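Long-range contact in uncharacterized protein (Photobacterium profundum, PDB 3R87), which probably acts as a thioesterase of the 4-hydroxybenzoyl-CoA thioesterase family, built on the hotdog fold: residues 72-77 against 97-102. Sequence-based numbering, arbitrary orientation. Where two conformers were deposited one is given.
Sequences FAEICD and WRPGAS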
ATOM      1  N   PHE A  72       6.068  -9.288 -12.110  1.00  9.05           N
ATOM      2  CA  PHE A  72       6.359 -10.050 -10.902  1.00  8.63           C
ATOM      3  C   PHE A  72       7.698 -10.746 -10.974  1.00  8.11           C
ATOM      4  O   PHE A  72       8.035 -11.371 -12.002  1.00  9.14           O
ATOM      5  CB  PHE A  72       5.251 -11.091 -10.697  1.00  8.97           C
ATOM      6  CG  PHE A  72       5.519 -12.002  -9.542  1.00  9.10           C
ATOM      7  CD1 PHE A  72       5.585 -11.537  -8.242  1.00  9.09           C
ATOM      8  CD2 PHE A  72       5.689 -13.362  -9.771  1.00 10.55           C
ATOM      9  CE1 PHE A  72       5.855 -12.391  -7.173  1.00  9.90           C
ATOM     10  CE2 PHE A  72       5.964 -14.210  -8.679  1.00 11.96           C
ATOM     11  CZ  PHE A  72       6.034 -13.739  -7.416  1.00 11.25           C
ATOM     12  N   ALA A  73       8.420 -10.672  -9.870  1.00  8.12           N
ATOM     13  CA  ALA A  73       9.686 -11.388  -9.616  1.00  9.00           C
ATOM     14  C   ALA A  73      10.862 -10.764 -10.342  1.00  9.01           C
ATOM     15  O   ALA A  73      11.983 -11.233 -10.169  1.00 11.11           O
ATOM     16  CB  ALA A  73       9.560 -12.896  -9.887  1.00 10.51           C
ATOM     17  N   GLU A  74      10.683  -9.700 -11.109  1.00  8.76           N
ATOM     18  CA  GLU A  74      11.802  -8.947 -11.634  1.00  8.94           C
ATOM     19  C   GLU A  74      12.528  -8.232 -10.506  1.00  8.63           C
ATOM     20  O   GLU A  74      11.881  -7.702  -9.585  1.00  9.94           O
ATOM     21  CB  GLU A  74      11.369  -7.987 -12.728  1.00  9.66           C
ATOM     22  CG  GLU A  74      10.887  -8.752 -13.941  1.00 10.81           C
ATOM     23  CD  GLU A  74      10.424  -7.950 -15.127  1.00 11.35           C
ATOM     24  OE1 GLU A  74      10.246  -8.620 -16.199  1.00 14.48           O
ATOM     25  OE2 GLU A  74      10.070  -6.767 -15.027  1.00 11.12           O
ATOM     26  N   ILE A  75      13.850  -8.146 -10.623  1.00  8.70           N
ATOM     27  CA  ILE A  75      14.642  -7.271  -9.813  1.00  9.22           C
ATOM     28  C   ILE A  75      15.034  -6.109 -10.708  1.00  9.12           C
ATOM     29  O   ILE A  75      15.849  -6.252 -11.615  1.00 11.54           O
ATOM     30  CB  ILE A  75      15.848  -7.934  -9.155  1.00 10.46           C
ATOM     31  CG1 ILE A  75      15.373  -9.124  -8.266  1.00 12.17           C
ATOM     32  CG2 ILE A  75      16.580  -6.873  -8.304  1.00 14.36           C
ATOM     33  CD1 ILE A  75      16.550  -9.914  -7.691  1.00 16.51           C
ATOM     34  N   CYS A  76      14.395  -4.978 -10.495  1.00  9.10           N
ATOM     35  CA  CYS A  76      14.664  -3.777 -11.275  0.90  9.02           C
ATOM     36  C   CYS A  76      15.743  -2.972 -10.620  1.00  8.84           C
ATOM     37  O   CYS A  76      16.082  -3.138  -9.441  1.00 11.43           O
ATOM     38  CB  CYS A  76      13.404  -2.946 -11.335  0.90 11.02           C
ATOM     39  SG  CYS A  76      12.105  -3.706 -12.325  0.90 13.57           S
ATOM     40  N   ASP A  77      16.376  -2.107 -11.420  1.00  8.82           N
ATOM     41  CA  ASP A  77      17.346  -1.138 -10.920  1.00  8.50           C
ATOM     42  C   ASP A  77      16.708   0.229 -10.928  1.00  8.34           C
ATOM     43  O   ASP A  77      16.266   0.702 -11.980  1.00 10.11           O
ATOM     44  CB  ASP A  77      18.583  -1.149 -11.817  1.00  9.57           C
ATOM     45  CG  ASP A  77      19.754  -0.363 -11.278  1.00  9.85           C
ATOM     46  OD1 ASP A  77      19.775   0.017 -10.111  1.00 12.02           O
ATOM     47  OD2 ASP A  77      20.690  -0.133 -12.085  1.00 11.27           O
ATOM     48  N   TRP A  97      14.648   0.589 -14.365  1.00  8.03           N
ATOM     49  CA  TRP A  97      15.147  -0.207 -15.493  1.00  8.76           C
ATOM     50  C   TRP A  97      14.880  -1.694 -15.194  1.00  8.77           C
ATOM     51  O   TRP A  97      15.384  -2.251 -14.185  1.00  9.48           O
ATOM     52  CB  TRP A  97      16.668   0.026 -15.650  1.00  9.27           C
ATOM     53  CG  TRP A  97      16.931   1.352 -16.306  1.00  8.94           C
ATOM     54  CD1 TRP A  97      16.734   2.596 -15.779  1.00  9.08           C
ATOM     55  CD2 TRP A  97      17.420   1.566 -17.625  1.00  8.53           C
ATOM     56  NE1 TRP A  97      17.088   3.561 -16.696  1.00  9.31           N
ATOM     57  CE2 TRP A  97      17.499   2.935 -17.839  1.00  8.76           C
ATOM     58  CE3 TRP A  97      17.792   0.681 -18.674  1.00  9.28           C
ATOM     59  CZ2 TRP A  97      17.961   3.496 -19.042  1.00  9.59           C
ATOM     60  CZ3 TRP A  97      18.264   1.225 -19.839  1.00 10.09           C
ATOM     61  CH2 TRP A  97      18.352   2.603 -20.021  1.00 10.02           C
ATOM     62  N   ARG A  98      14.145  -2.332 -16.081  1.00  8.94           N
ATOM     63  CA  ARG A  98      13.919  -3.773 -16.027  1.00  9.09           C
ATOM     64  C   ARG A  98      15.189  -4.510 -16.381  1.00  9.12           C
ATOM     65  O   ARG A  98      16.073  -3.960 -17.111  1.00  9.67           O
ATOM     66  CB  ARG A  98      12.810  -4.204 -16.947  1.00  9.28           C
ATOM     67  CG  ARG A  98      11.431  -3.609 -16.556  1.00  9.96           C
ATOM     68  CD  ARG A  98      10.362  -3.939 -17.529  1.00 10.44           C
ATOM     69  NE  ARG A  98      10.040  -5.373 -17.534  1.00 10.26           N
ATOM     70  CZ  ARG A  98       9.483  -6.055 -18.554  1.00 11.89           C
ATOM     71  NH1 ARG A  98       9.186  -5.454 -19.726  1.00 13.87           N
ATOM     72  NH2 ARG A  98       9.224  -7.343 -18.435  1.00 14.89           N
ATOM     73  N   PRO A  99      15.368  -5.748 -15.948  1.00 10.32           N
ATOM     74  CA  PRO A  99      16.636  -6.477 -16.231  1.00 11.54           C
ATOM     75  C   PRO A  99      16.909  -6.591 -17.696  1.00 11.06           C
ATOM     76  O   PRO A  99      16.096  -7.047 -18.488  1.00 12.91           O
ATOM     77  CB  PRO A  99      16.362  -7.849 -15.617  1.00 14.79           C
ATOM     78  CG  PRO A  99      15.196  -7.750 -14.812  1.00 15.22           C
ATOM     79  CD  PRO A  99      14.457  -6.516 -15.094  1.00 11.93           C
ATOM     80  N   GLY A 100      18.111  -6.139 -18.103  1.00 11.06           N
ATOM     81  CA  GLY A 100      18.524  -6.227 -19.502  1.00 11.87           C
ATOM     82  C   GLY A 100      17.886  -5.216 -20.452  1.00 10.10           C
ATOM     83  O   GLY A 100      18.175  -5.272 -21.657  1.00 10.97           O
ATOM     84  N   ALA A 101      17.054  -4.304 -19.959  1.00  9.70           N
ATOM     85  CA  ALA A 101      16.319  -3.407 -20.858  1.00  9.49           C
ATOM     86  C   ALA A 101      17.227  -2.366 -21.455  1.00  8.82           C
ATOM     87  O   ALA A 101      18.206  -1.920 -20.855  1.00  9.31           O
ATOM     88  CB  ALA A 101      15.229  -2.693 -20.049  1.00 10.66           C
ATOM     89  N   SER A 102      16.822  -1.886 -22.631  1.00  9.46           N
ATOM     90  CA  SER A 102      17.534  -0.830 -23.335  1.00  9.67           C
ATOM     91  C   SER A 102      16.863   0.546 -23.191  1.00  9.30           C
ATOM     92  O   SER A 102      17.354   1.517 -23.778  1.00 10.69           O
ATOM     93  CB  SER A 102      17.695  -1.186 -24.811  1.00 10.49           C
ATOM     94  OG  SER A 102      18.549  -2.303 -24.952  1.00  9.94           O
TER
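E74 and R98 meet side-on, a worked example of how a two-bond ion pair can extend an antiparallel strand pair past its last backbone bridge. NE and NH2 of R98 each take a different carboxylate oxygen: NH2 reaches OE1 of E74 at 2.8 Å, on the syn lone pair, while NE meets OE2 of E74 at 2.9 Å, from the syn side but 25° out of the carboxylate plane. Both bonds are nearly straight, and the two flat groups lie only 28° from coplanar, so the fork fixes the rotation of carboxylate and guanidinium together. E74 arrives with an extended chain, whereas R98 bends at chi3 (67°), which brings its guanidinium back to the glutamate although its CB points away. OE2 is also held by the backbone N of E71, and NH1 of R98 forms a salt bridge with D68, so the guanidinium is shared between two carboxylates.

Next to the ion pair, SG of C76 lies 4.1 Å from CA of R98, and the P99 ring sets CG 3.6 Å from the carbonyl O of I75. D77 and W97 form a hydrogen-bonded antiparallel pair, joined by N to O bonds in both directions. Their side chains share a sheet face, where R79 salt-bridges D77 and makes a cation-pi contact with the W97 indole; D77 also hydrogen-bonds to H8.

The contact closes the open end of the hairpin formed by strands 75-85 and 89-97. The type II turn from R98 to A101 starts within the contact and leads into the loop before strand 106-115, while strand 7-12 flanks the other edge of 75-85, with I75 packing on P10 and Q12.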